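Local coordinates for 3-oxoacyl-(acyl-carrier protein) synthase II (Thermus thermophilus, PDB 1J3N), which probably catalyses the condensation of an acyl chain with malonyl-acyl-carrier protein, the carbon-chain-lengthening step of fatty acid elongation, at residues A[4-9]-A[236-241]; A[84-89]-A[245-250]. One frame throughout, in Å; residues are numbered along the deposited sequence.

Interaction 1: residues A[4-9]-A[236-241]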
loop_
_atom_site.group_PDB
_atom_site.type_symbol
_atom_site.label_atom_id
_atom_site.label_comp_id
_atom_site.label_asym_id
_atom_site.label_seq_id
_atom_site.Cartn_x
_atom_site.Cartn_y
_atom_site.Cartn_z
ATOM N N VAL A 4 2.181 -17.047 14.917
ATOM C CA VAL A 4 2.659 -15.679 14.950
ATOM C C VAL A 4 2.023 -15.031 16.167
ATOM O O VAL A 4 0.795 -15.037 16.317
ATOM C CB VAL A 4 2.252 -14.916 13.670
ATOM C CG1 VAL A 4 2.675 -13.457 13.783
ATOM C CG2 VAL A 4 2.897 -15.572 12.444
ATOM N N VAL A 5 2.862 -14.500 17.050
ATOM C CA VAL A 5 2.376 -13.865 18.260
ATOM C C VAL A 5 2.800 -12.404 18.382
ATOM O O VAL A 5 3.822 -11.984 17.836
ATOM C CB VAL A 5 2.857 -14.623 19.515
ATOM C CG1 VAL A 5 2.276 -16.028 19.532
ATOM C CG2 VAL A 5 4.378 -14.662 19.548
ATOM N N VAL A 6 1.989 -11.647 19.113
ATOM C CA VAL A 6 2.207 -10.222 19.367
ATOM C C VAL A 6 3.038 -10.105 20.648
ATOM O O VAL A 6 2.607 -10.557 21.705
ATOM C CB VAL A 6 0.846 -9.497 19.572
ATOM C CG1 VAL A 6 1.063 -8.014 19.854
ATOM C CG2 VAL A 6 -0.032 -9.689 18.347
ATOM N N THR A 7 4.216 -9.492 20.550
ATOM C CA THR A 7 5.100 -9.352 21.700
ATOM C C THR A 7 5.461 -7.910 22.035
ATOM O O THR A 7 6.208 -7.656 22.983
ATOM C CB THR A 7 6.412 -10.118 21.467
ATOM O OG1 THR A 7 7.098 -9.550 20.341
ATOM C CG2 THR A 7 6.127 -11.595 21.196
ATOM N N GLY A 8 4.950 -6.971 21.251
ATOM C CA GLY A 8 5.241 -5.573 21.500
ATOM C C GLY A 8 4.104 -4.677 21.061
ATOM O O GLY A 8 3.549 -4.862 19.984
ATOM N N LEU A 9 3.750 -3.707 21.897
ATOM C CA LEU A 9 2.682 -2.785 21.570
ATOM C C LEU A 9 3.195 -1.352 21.672
ATOM O O LEU A 9 3.580 -0.891 22.749
ATOM C CB LEU A 9 1.495 -2.988 22.521
ATOM C CG LEU A 9 0.898 -4.403 22.573
ATOM C CD1 LEU A 9 -0.074 -4.509 23.732
ATOM C CD2 LEU A 9 0.202 -4.736 21.254
ATOM N N LEU A 236 2.885 -2.717 16.073
ATOM C CA LEU A 236 2.974 -3.901 16.903
ATOM C C LEU A 236 4.148 -4.748 16.457
ATOM O O LEU A 236 4.530 -4.729 15.292
ATOM C CB LEU A 236 1.680 -4.727 16.811
ATOM C CG LEU A 236 0.367 -4.072 17.284
ATOM C CD1 LEU A 236 -0.107 -3.010 16.282
ATOM C CD2 LEU A 236 -0.696 -5.146 17.427
ATOM N N VAL A 237 4.738 -5.469 17.400
ATOM C CA VAL A 237 5.843 -6.362 17.088
ATOM C C VAL A 237 5.225 -7.742 16.845
ATOM O O VAL A 237 4.683 -8.339 17.765
ATOM C CB VAL A 237 6.847 -6.468 18.269
ATOM C CG1 VAL A 237 7.915 -7.509 17.955
ATOM C CG2 VAL A 237 7.500 -5.115 18.532
ATOM N N LEU A 238 5.270 -8.231 15.607
ATOM C CA LEU A 238 4.736 -9.560 15.313
ATOM C C LEU A 238 5.968 -10.450 15.293
ATOM O O LEU A 238 7.023 -10.042 14.813
ATOM C CB LEU A 238 4.019 -9.594 13.965
ATOM C CG LEU A 238 2.777 -8.714 13.817
ATOM C CD1 LEU A 238 1.994 -9.194 12.596
ATOM C CD2 LEU A 238 1.903 -8.788 15.066
ATOM N N GLU A 239 5.834 -11.663 15.811
ATOM C CA GLU A 239 6.982 -12.548 15.930
ATOM C C GLU A 239 6.589 -14.012 15.818
ATOM O O GLU A 239 5.528 -14.427 16.299
ATOM C CB GLU A 239 7.613 -12.296 17.302
ATOM C CG GLU A 239 9.105 -12.506 17.440
ATOM C CD GLU A 239 9.583 -12.198 18.862
ATOM O OE1 GLU A 239 9.023 -11.280 19.500
ATOM O OE2 GLU A 239 10.518 -12.865 19.343
ATOM N N ALA A 240 7.446 -14.797 15.179
ATOM C CA ALA A 240 7.196 -16.223 15.048
ATOM C C ALA A 240 7.215 -16.743 16.484
ATOM O O ALA A 240 8.071 -16.343 17.276
ATOM C CB ALA A 240 8.304 -16.874 14.228
ATOM N N TYR A 241 6.264 -17.609 16.822
ATOM C CA TYR A 241 6.165 -18.164 18.174
ATOM C C TYR A 241 7.487 -18.722 18.693
ATOM O O TYR A 241 7.857 -18.498 19.850
ATOM C CB TYR A 241 5.122 -19.278 18.218
ATOM C CG TYR A 241 5.102 -20.021 19.534
ATOM C CD1 TYR A 241 4.560 -19.439 20.677
ATOM C CD2 TYR A 241 5.654 -21.300 19.643
ATOM C CE1 TYR A 241 4.564 -20.110 21.899
ATOM C CE2 TYR A 241 5.665 -21.978 20.861
ATOM C CZ TYR A 241 5.118 -21.377 21.984
ATOM O OH TYR A 241 5.130 -22.037 23.198
#

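Interaction 2: residues A[84-89]-A[245-250]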
loop_
_atom_site.group_PDB
_atom_site.type_symbol
_atom_site.label_atom_id
_atom_site.label_comp_id
_atom_site.label_asym_id
_atom_site.label_seq_id
_atom_site.Cartn_x
_atom_site.Cartn_y
_atom_site.Cartn_z
ATOM N N GLU A 84 10.568 -1.158 22.544
ATOM C CA GLU A 84 10.832 -1.031 23.973
ATOM C C GLU A 84 9.909 -1.941 24.773
ATOM O O GLU A 84 10.347 -2.626 25.702
ATOM C CB GLU A 84 10.667 0.436 24.417
ATOM C CG GLU A 84 11.980 1.230 24.389
ATOM C CD GLU A 84 11.789 2.738 24.384
ATOM O OE1 GLU A 84 10.811 3.228 24.988
ATOM O OE2 GLU A 84 12.635 3.440 23.786
ATOM N N ASP A 85 8.631 -1.944 24.401
ATOM C CA ASP A 85 7.617 -2.758 25.064
ATOM C C ASP A 85 7.864 -4.250 24.856
ATOM O O ASP A 85 7.438 -5.071 25.663
ATOM C CB ASP A 85 6.221 -2.393 24.537
ATOM C CG ASP A 85 5.103 -3.139 25.261
ATOM O OD1 ASP A 85 4.903 -2.899 26.477
ATOM O OD2 ASP A 85 4.426 -3.967 24.610
ATOM N N ALA A 86 8.554 -4.594 23.773
ATOM C CA ALA A 86 8.840 -5.992 23.456
ATOM C C ALA A 86 10.142 -6.469 24.100
ATOM O O ALA A 86 10.446 -7.663 24.094
ATOM C CB ALA A 86 8.902 -6.178 21.942
ATOM N N GLY A 87 10.906 -5.529 24.653
ATOM C CA GLY A 87 12.158 -5.871 25.299
ATOM C C GLY A 87 13.237 -6.265 24.311
ATOM O O GLY A 87 14.078 -7.121 24.598
ATOM N N LEU A 88 13.221 -5.633 23.145
ATOM C CA LEU A 88 14.199 -5.929 22.106
ATOM C C LEU A 88 15.197 -4.803 21.881
ATOM O O LEU A 88 15.031 -3.683 22.368
ATOM C CB LEU A 88 13.494 -6.203 20.777
ATOM C CG LEU A 88 12.642 -7.454 20.597
ATOM C CD1 LEU A 88 11.738 -7.262 19.391
ATOM C CD2 LEU A 88 13.526 -8.669 20.424
ATOM N N LYS A 89 16.235 -5.130 21.123
ATOM C CA LYS A 89 17.275 -4.189 20.747
ATOM C C LYS A 89 17.724 -4.653 19.373
ATOM O O LYS A 89 18.089 -5.813 19.201
ATOM C CB LYS A 89 18.444 -4.233 21.731
ATOM C CG LYS A 89 18.121 -3.680 23.112
ATOM C CD LYS A 89 19.377 -3.170 23.812
ATOM C CE LYS A 89 20.439 -4.258 23.958
ATOM N NZ LYS A 89 21.703 -3.737 24.555
ATOM N N LYS A 245 9.442 -17.598 22.163
ATOM C CA LYS A 245 9.734 -18.455 23.306
ATOM C C LYS A 245 11.232 -18.631 23.539
ATOM O O LYS A 245 11.680 -18.672 24.684
ATOM C CB LYS A 245 9.079 -19.833 23.146
ATOM C CG LYS A 245 7.588 -19.878 23.501
ATOM C CD LYS A 245 7.267 -19.177 24.831
ATOM C CE LYS A 245 7.983 -19.797 26.034
ATOM N NZ LYS A 245 7.388 -21.100 26.452
ATOM N N LYS A 246 12.001 -18.728 22.460
ATOM C CA LYS A 246 13.444 -18.904 22.559
ATOM C C LYS A 246 14.156 -17.746 23.254
ATOM O O LYS A 246 15.276 -17.911 23.746
ATOM C CB LYS A 246 14.047 -19.115 21.168
ATOM C CG LYS A 246 15.561 -19.276 21.172
ATOM C CD LYS A 246 16.079 -19.883 19.871
ATOM C CE LYS A 246 15.510 -21.282 19.647
ATOM N NZ LYS A 246 16.040 -21.917 18.399
ATOM N N ARG A 247 13.519 -16.578 23.292
ATOM C CA ARG A 247 14.115 -15.415 23.946
ATOM C C ARG A 247 13.364 -15.075 25.232
ATOM O O ARG A 247 13.661 -14.077 25.887
ATOM C CB ARG A 247 14.132 -14.203 22.997
ATOM C CG ARG A 247 12.796 -13.496 22.767
ATOM C CD ARG A 247 12.980 -12.268 21.851
ATOM N NE ARG A 247 11.733 -11.543 21.576
ATOM C CZ ARG A 247 11.276 -10.513 22.288
ATOM N NH1 ARG A 247 11.954 -10.056 23.336
ATOM N NH2 ARG A 247 10.132 -9.930 21.951
ATOM N N GLY A 248 12.382 -15.912 25.574
ATOM C CA GLY A 248 11.597 -15.714 26.780
ATOM C C GLY A 248 10.670 -14.509 26.781
ATOM O O GLY A 248 10.384 -13.941 27.841
ATOM N N ALA A 249 10.171 -14.145 25.599
ATOM C CA ALA A 249 9.295 -12.991 25.429
ATOM C C ALA A 249 7.931 -13.050 26.110
ATOM O O ALA A 249 7.343 -14.112 26.291
ATOM C CB ALA A 249 9.093 -12.730 23.948
ATOM N N ARG A 250 7.430 -11.882 26.486
ATOM C CA ARG A 250 6.114 -11.801 27.094
ATOM C C ARG A 250 5.186 -11.782 25.889
ATOM O O ARG A 250 5.324 -10.932 25.008
ATOM C CB ARG A 250 5.966 -10.507 27.902
ATOM C CG ARG A 250 4.595 -10.342 28.558
ATOM C CD ARG A 250 3.701 -9.352 27.820
ATOM N NE ARG A 250 4.126 -7.975 28.062
ATOM C CZ ARG A 250 5.076 -7.345 27.378
ATOM N NH1 ARG A 250 5.709 -7.958 26.386
ATOM N NH2 ARG A 250 5.411 -6.102 27.704
#

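Interaction 1: residues A[4-9]-A[236-241]
Thr7 OG1 donates the shortest polar bond of this strand pair to Glu239 OE1, 2.7 Å away, meeting the oxygen nearly along its C-O axis. Thr7 turns OG1 between its backbone N and carbonyl carbon (chi1 63°), and Glu239, extended beyond CG, brings its carboxylate across the threonine at about a right angle. The other carboxylate oxygen, OE2, is held by His243 and Arg247, so this buried acid is probably ionised. A valine in place of Thr7 would probably cost OE1 this hydroxyl donor, leaving the carboxylate to its His243 and Arg247 partners. The backbones run antiparallel: Val5 N bonds Glu239 O at 2.8 Å and Thr7 N reaches Val237 O at 3.1 Å. Val6 faces Leu238 but Gly8, more loosely, Val237, so the register slips by one at Thr7, consistent with a beta bulge that swings its side chain beside Val237 and Glu239. Gly8 suits its place: a CB would meet Val237 CG2. On the face carrying Val4, Val6, Leu9, Leu236 and Leu238, branched apolar residues mesh: Val6 CG2 lies 3.9 Å from Leu238 CD2. Helices 163-176 and 343-357 pack on that face, while strands 253-262 and 182-189 continue the mixed sheet beyond strands 4-13 and 232-240.

Interaction 2: residues A[84-89]-A[245-250]
Arg247 reaches Ala86, at the end of helix 70-86, with a side chain that starts, at CB, directed toward segment 84-89. CG sits between the backbone N and the carbonyl carbon (chi1 75°), and from there to NE the chain is fully extended, carrying the guanidinium to segment 84-89. Arg247 CD comes to 3.9 Å from Leu88 CD2, the methyl that lies over the centre of one guanidinium face, 3.5 Å from Arg247 CZ; Ala249 CB covers the opposite face. NE pairs with Glu239. At the tip, Arg247 NH1 and NH2 both grip Ala86 O, at 2.9 and 3.1 Å, an end-on fork with the oxygen in the guanidinium plane. Arginine suits this place because its flat group can be sandwiched by apolar carbon while its edge donates twice. Both segments leave their helices through Schellman motifs, at Gly87 and Gly248, where glycine readily adopts the positive phi required. Near the C-terminal end of helix 70-86, the carbonyls of Ala86 and Asp85 each accept from an arginine: Asp85 O receives Arg250 NH2 at 3.1 Å, with a weak second bond from NH1. The Asp85 carboxylate adds a long salt bridge, OD1 to Arg250 NH2 at 3.5 Å, while its OD2 is bonded to Tyr252 OH.

The centres of the two interactions lie about 9 Å apart, on the same side of the chain's centre. Their segments alternate along the sequence, 4-9, 84-89, 236-241 and 245-250, and strand 232-240 leads directly into helix 241-246. Interaction 1 is a buried strand pair within the mixed sheet, whereas interaction 2 lies at the surface and joins two helix ends. They meet through Asp85 OD2, probably hydrogen-bonded to Leu9 N, and through the Glu239-Arg247 connection; Ala86 also packs against Thr7. The end of helix 70-86 is thereby tied to the sheet in this thiolase-clan enzyme, joining sequence-distant parts of its fold.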